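Local coordinates for DNA-binding protein reb1 (Schizosaccharomyces pombe, PDB 5EYB) that binds specific DNA sites in the ribosomal RNA enhancer and promoter and upstream of many genes, and acts in terminating RNA polymerase I transcription, at residues R24-F29 with S54-L59; E286-L291 with S348-F353. One frame throughout, in Å; residues are numbered along the deposited sequence.

Contact 1 (R24-F29 with S54-L59); sequences RRMQNF and SSLVKL
L56 meets R25, M26 and F29 in an apolar packing of two helices, 16-32 and 51-63, inside the first Myb-associated domain at the N-terminal end of the model. The two segments run nearly antiparallel, at 153°, and their axes stay 11.8 Å apart, so the gap is bridged by side chains alone. L56 does most of the bridging. Its CG lies anti to the backbone N (chi1 176°), which sends the two methyls out toward helix 16-32, where they part company. CD2 settles over one face of the F29 ring in a CH-pi contact, 3.9 Å from the ring centroid and displaced toward the CG-CD1 bond, 3.6 Å from F29 CD1. The same methyl also receives the sulfur of M26, whose SD lies 3.6 Å from L56 CD2. CD1, the other branch, lies against the aliphatic part of R25, 3.9 Å from its CG.

The domain belongs by sequence to a helix-turn-helix family, and its apolar core takes in a third helix here: M26 also rests on L76 of helix 69-79. F29 reaches further along helix 51-63 to P52 and L53, and its ring meets that of Y33 with the planes about 45° apart.

Toward the exposed margin, L59 CD2 makes a looser approach to R25 CG at 4.2 Å. R25 bends at chi2 and chi3 beyond that carbon. On helix 51-63, K58 packs on a DNA phosphate.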
loop_
_atom_site.group_PDB
_atom_site.type_symbol
_atom_site.label_atom_id
_atom_site.label_comp_id
_atom_site.label_asym_id
_atom_site.label_seq_id
_atom_site.Cartn_x
_atom_site.Cartn_y
_atom_site.Cartn_z
ATOM N N ARG A 24 26.900 -12.035 -2.660
ATOM C CA ARG A 24 28.297 -12.109 -2.235
ATOM C C ARG A 24 28.407 -12.628 -0.805
ATOM O O ARG A 24 29.236 -13.486 -0.506
ATOM C CB ARG A 24 28.972 -10.738 -2.343
ATOM C CG ARG A 24 30.426 -10.730 -1.880
ATOM C CD ARG A 24 30.916 -9.323 -1.549
ATOM N NE ARG A 24 32.252 -9.336 -0.952
ATOM C CZ ARG A 24 32.860 -8.267 -0.444
ATOM N NH1 ARG A 24 32.255 -7.087 -0.454
ATOM N NH2 ARG A 24 34.073 -8.379 0.078
ATOM N N ARG A 25 27.561 -12.101 0.073
ATOM C CA ARG A 25 27.557 -12.500 1.474
ATOM C C ARG A 25 27.135 -13.958 1.612
ATOM O O ARG A 25 27.509 -14.639 2.565
ATOM C CB ARG A 25 26.624 -11.596 2.284
ATOM C CG ARG A 25 26.958 -11.523 3.763
ATOM C CD ARG A 25 28.406 -11.120 3.968
ATOM N NE ARG A 25 28.737 -9.896 3.244
ATOM C CZ ARG A 25 29.975 -9.451 3.057
ATOM N NH1 ARG A 25 31.006 -10.133 3.540
ATOM N NH2 ARG A 25 30.185 -8.328 2.384
ATOM N N MET A 26 26.357 -14.429 0.644
ATOM C CA MET A 26 25.876 -15.801 0.637
ATOM C C MET A 26 26.927 -16.760 0.094
ATOM O O MET A 26 27.033 -17.898 0.545
ATOM C CB MET A 26 24.598 -15.909 -0.189
ATOM C CG MET A 26 23.526 -16.753 0.458
ATOM S SD MET A 26 23.106 -16.141 2.097
ATOM C CE MET A 26 22.758 -14.433 1.721
ATOM N N GLN A 27 27.694 -16.295 -0.888
ATOM C CA GLN A 27 28.787 -17.088 -1.439
ATOM C C GLN A 27 29.867 -17.300 -0.383
ATOM O O GLN A 27 30.434 -18.386 -0.270
ATOM C CB GLN A 27 29.379 -16.413 -2.678
ATOM N N ASN A 28 30.141 -16.254 0.390
ATOM C CA ASN A 28 31.138 -16.324 1.452
ATOM C C ASN A 28 30.662 -17.198 2.602
ATOM O O ASN A 28 31.459 -17.848 3.277
ATOM C CB ASN A 28 31.475 -14.922 1.960
ATOM C CG ASN A 28 32.130 -14.061 0.899
ATOM O OD1 ASN A 28 32.899 -14.550 0.069
ATOM N ND2 ASN A 28 31.826 -12.768 0.918
ATOM N N PHE A 29 29.350 -17.203 2.813
ATOM C CA PHE A 29 28.728 -18.031 3.836
ATOM C C PHE A 29 28.939 -19.508 3.541
ATOM O O PHE A 29 29.284 -20.286 4.431
ATOM C CB PHE A 29 27.236 -17.718 3.931
ATOM C CG PHE A 29 26.497 -18.572 4.919
ATOM C CD1 PHE A 29 26.583 -18.318 6.277
ATOM C CD2 PHE A 29 25.708 -19.624 4.490
ATOM C CE1 PHE A 29 25.900 -19.099 7.186
ATOM C CE2 PHE A 29 25.022 -20.408 5.394
ATOM C CZ PHE A 29 25.118 -20.145 6.743
ATOM N N SER A 54 21.301 -18.336 11.127
ATOM C CA SER A 54 20.648 -17.414 12.046
ATOM C C SER A 54 21.570 -16.237 12.355
ATOM O O SER A 54 21.130 -15.091 12.416
ATOM C CB SER A 54 20.250 -18.138 13.332
ATOM O OG SER A 54 19.625 -17.258 14.247
ATOM N N SER A 55 22.853 -16.532 12.542
ATOM C CA SER A 55 23.854 -15.501 12.793
ATOM C C SER A 55 24.028 -14.594 11.578
ATOM O O SER A 55 24.251 -13.390 11.714
ATOM C CB SER A 55 25.197 -16.132 13.167
ATOM O OG SER A 55 25.117 -16.822 14.402
ATOM N N LEU A 56 23.923 -15.184 10.393
ATOM C CA LEU A 56 24.102 -14.450 9.146
ATOM C C LEU A 56 23.006 -13.414 8.925
ATOM O O LEU A 56 23.278 -12.292 8.504
ATOM C CB LEU A 56 24.143 -15.420 7.966
ATOM C CG LEU A 56 24.236 -14.794 6.575
ATOM C CD1 LEU A 56 25.535 -14.018 6.421
ATOM C CD2 LEU A 56 24.118 -15.869 5.513
ATOM N N VAL A 57 21.764 -13.801 9.200
ATOM C CA VAL A 57 20.634 -12.902 9.017
ATOM C C VAL A 57 20.745 -11.707 9.958
ATOM O O VAL A 57 20.519 -10.565 9.554
ATOM C CB VAL A 57 19.293 -13.623 9.250
ATOM C CG1 VAL A 57 18.134 -12.632 9.215
ATOM C CG2 VAL A 57 19.094 -14.713 8.209
ATOM N N LYS A 58 21.102 -11.979 11.211
ATOM C CA LYS A 58 21.330 -10.932 12.197
ATOM C C LYS A 58 22.327 -9.898 11.681
ATOM O O LYS A 58 22.167 -8.699 11.913
ATOM C CB LYS A 58 21.827 -11.535 13.512
ATOM C CG LYS A 58 20.842 -11.409 14.664
ATOM C CD LYS A 58 21.382 -12.044 15.936
ATOM C CE LYS A 58 21.481 -13.555 15.800
ATOM N NZ LYS A 58 22.121 -14.175 16.992
ATOM N N LEU A 59 23.352 -10.375 10.977
ATOM C CA LEU A 59 24.344 -9.501 10.361
ATOM C C LEU A 59 23.710 -8.655 9.262
ATOM O O LEU A 59 23.926 -7.444 9.197
ATOM C CB LEU A 59 25.508 -10.324 9.799
ATOM C CG LEU A 59 26.604 -9.610 9.004
ATOM C CD1 LEU A 59 27.945 -10.232 9.317
ATOM C CD2 LEU A 59 26.340 -9.681 7.505
#

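Contact 2 (E286-L291 with S348-F353); sequences ENVWLL and SAIDDF
Apolar contacts carry the packing of N287, V288 and L291 against A349, I350 and F353. Two side chains meet the F353 ring. L291 CD1 comes to its edge, near the ring plane, at 3.6 Å from CE2, and the leucine side chain crosses that of F353 at about a right angle. N287 gives the ring an aliphatic neighbour, its CB 3.6 Å from F353 CE2, approaching obliquely; the amide plane is turned only 18° from the ring plane. V288 CG2 takes the base of the same side chain, 3.6 Å from F353 CB.

A second group of apolar contacts gathers round L291. CD1, besides touching F353, reaches A349 CB at 3.7 Å. Nearer the backbone, L291 CB lies 3.6 Å from I350 CG1. With CG1 anti to its own carbonyl carbon and the chain extended beyond it, I350 brings CD1 to 3.4 Å from L291 O, while CG2 is left to a longer contact with V288 CG1.

These residues join helix 284-299 to helix 342-356, the last helix of the model, in an all-helical C-terminal bundle. The segments are nearly antiparallel, at 154°, with axes 9.5 Å apart. Y337 of helix 336-339 touches both L291 and A349, and I334 packs on A349 and F353, so residues of the link between helices 320-333 and 342-356 pack against both segments.

The polar end of N287 is engaged elsewhere: OD1 is hydrogen-bonded to NE2 of Q326 on helix 320-333, and L330 of that helix packs on the same asparagine.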
loop_
_atom_site.group_PDB
_atom_site.type_symbol
_atom_site.label_atom_id
_atom_site.label_comp_id
_atom_site.label_asym_id
_atom_site.label_seq_id
_atom_site.Cartn_x
_atom_site.Cartn_y
_atom_site.Cartn_z
ATOM N N GLU A 286 -28.899 -19.147 7.124
ATOM C CA GLU A 286 -27.680 -18.392 7.394
ATOM C C GLU A 286 -28.004 -16.984 7.888
ATOM O O GLU A 286 -27.356 -16.472 8.802
ATOM C CB GLU A 286 -26.802 -18.329 6.143
ATOM N N ASN A 287 -29.013 -16.365 7.281
ATOM C CA ASN A 287 -29.462 -15.039 7.694
ATOM C C ASN A 287 -30.048 -15.049 9.100
ATOM O O ASN A 287 -29.826 -14.122 9.878
ATOM C CB ASN A 287 -30.491 -14.487 6.707
ATOM C CG ASN A 287 -29.857 -13.979 5.429
ATOM O OD1 ASN A 287 -28.714 -13.524 5.428
ATOM N ND2 ASN A 287 -30.601 -14.049 4.331
ATOM N N VAL A 288 -30.798 -16.101 9.416
ATOM C CA VAL A 288 -31.390 -16.258 10.741
ATOM C C VAL A 288 -30.319 -16.306 11.823
ATOM O O VAL A 288 -30.388 -15.571 12.809
ATOM C CB VAL A 288 -32.243 -17.535 10.835
ATOM C CG1 VAL A 288 -32.680 -17.773 12.271
ATOM C CG2 VAL A 288 -33.447 -17.441 9.917
ATOM N N TRP A 289 -29.331 -17.173 11.628
ATOM C CA TRP A 289 -28.247 -17.336 12.588
ATOM C C TRP A 289 -27.537 -16.014 12.853
ATOM O O TRP A 289 -27.233 -15.680 13.998
ATOM C CB TRP A 289 -27.241 -18.379 12.095
ATOM C CG TRP A 289 -26.049 -18.521 12.993
ATOM C CD1 TRP A 289 -25.923 -19.357 14.065
ATOM C CD2 TRP A 289 -24.816 -17.801 12.901
ATOM N NE1 TRP A 289 -24.686 -19.202 14.643
ATOM C CE2 TRP A 289 -23.988 -18.251 13.947
ATOM C CE3 TRP A 289 -24.332 -16.816 12.034
ATOM C CZ2 TRP A 289 -22.702 -17.753 14.150
ATOM C CZ3 TRP A 289 -23.057 -16.323 12.236
ATOM C CH2 TRP A 289 -22.256 -16.790 13.284
ATOM N N LEU A 290 -27.282 -15.264 11.785
ATOM C CA LEU A 290 -26.607 -13.978 11.901
ATOM C C LEU A 290 -27.448 -12.984 12.690
ATOM O O LEU A 290 -26.955 -12.337 13.610
ATOM C CB LEU A 290 -26.286 -13.413 10.519
ATOM C CG LEU A 290 -25.594 -12.049 10.499
ATOM C CD1 LEU A 290 -24.327 -12.076 11.338
ATOM C CD2 LEU A 290 -25.284 -11.622 9.073
ATOM N N LEU A 291 -28.723 -12.870 12.331
ATOM C CA LEU A 291 -29.616 -11.941 13.012
ATOM C C LEU A 291 -29.861 -12.357 14.461
ATOM O O LEU A 291 -30.074 -11.512 15.328
ATOM C CB LEU A 291 -30.946 -11.829 12.265
ATOM C CG LEU A 291 -30.887 -11.195 10.874
ATOM C CD1 LEU A 291 -32.280 -11.105 10.270
ATOM C CD2 LEU A 291 -30.230 -9.823 10.934
ATOM N N SER A 348 -38.106 -8.888 14.924
ATOM C CA SER A 348 -39.156 -9.064 13.928
ATOM C C SER A 348 -38.610 -9.733 12.675
ATOM O O SER A 348 -39.281 -10.562 12.061
ATOM C CB SER A 348 -39.790 -7.721 13.568
ATOM O OG SER A 348 -40.726 -7.868 12.514
ATOM N N ALA A 349 -37.390 -9.360 12.299
ATOM C CA ALA A 349 -36.743 -9.910 11.114
ATOM C C ALA A 349 -36.512 -11.406 11.265
ATOM O O ALA A 349 -36.699 -12.170 10.319
ATOM C CB ALA A 349 -35.428 -9.199 10.847
ATOM N N ILE A 350 -36.102 -11.815 12.463
ATOM C CA ILE A 350 -35.861 -13.222 12.756
ATOM C C ILE A 350 -37.159 -14.018 12.686
ATOM O O ILE A 350 -37.216 -15.076 12.061
ATOM C CB ILE A 350 -35.227 -13.410 14.145
ATOM C CG1 ILE A 350 -33.880 -12.690 14.222
ATOM C CG2 ILE A 350 -35.049 -14.885 14.455
ATOM C CD1 ILE A 350 -33.297 -12.639 15.616
ATOM N N ASP A 351 -38.199 -13.494 13.328
ATOM C CA ASP A 351 -39.499 -14.154 13.364
ATOM C C ASP A 351 -40.097 -14.316 11.969
ATOM O O ASP A 351 -40.678 -15.356 11.657
ATOM C CB ASP A 351 -40.465 -13.377 14.264
ATOM C CG ASP A 351 -40.087 -13.456 15.734
ATOM O OD1 ASP A 351 -38.909 -13.737 16.036
ATOM O OD2 ASP A 351 -40.970 -13.235 16.590
ATOM N N ASP A 352 -39.952 -13.294 11.130
ATOM C CA ASP A 352 -40.463 -13.358 9.762
ATOM C C ASP A 352 -39.661 -14.348 8.923
ATOM O O ASP A 352 -40.192 -14.972 8.004
ATOM C CB ASP A 352 -40.443 -11.975 9.103
ATOM C CG ASP A 352 -41.498 -11.041 9.669
ATOM O OD1 ASP A 352 -42.493 -11.536 10.238
ATOM O OD2 ASP A 352 -41.334 -9.810 9.539
ATOM N N PHE A 353 -38.379 -14.485 9.241
ATOM C CA PHE A 353 -37.514 -15.432 8.549
ATOM C C PHE A 353 -37.862 -16.871 8.910
ATOM O O PHE A 353 -37.670 -17.787 8.111
ATOM C CB PHE A 353 -36.046 -15.159 8.878
ATOM C CG PHE A 353 -35.346 -14.304 7.867
ATOM C CD1 PHE A 353 -35.762 -14.293 6.549
ATOM C CD2 PHE A 353 -34.269 -13.514 8.233
ATOM C CE1 PHE A 353 -35.117 -13.509 5.613
ATOM C CE2 PHE A 353 -33.620 -12.727 7.302
ATOM C CZ PHE A 353 -34.046 -12.725 5.991
#

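Overall arrangement
Starting at the N terminus, the chain lays down helix 16-32, passes through helix 37-43 and returns along helix 51-63, where contact 1 closes a short loop within the first Myb-associated domain, beside the DNA. Many further helices, from 69-79 to 265-275, intervene before helix 284-299 opens contact 2. Its loop is longer: from helix 284-299 the chain runs through helices 307-314, 320-333 and 336-339 and comes back on helix 342-356. The loops neither nest nor cross but lie in series, and the centres of contact 1 and contact 2 are about 59 Å apart. Each ties together its own end of an elongated, largely helical protein, contact 2 standing farther from the DNA.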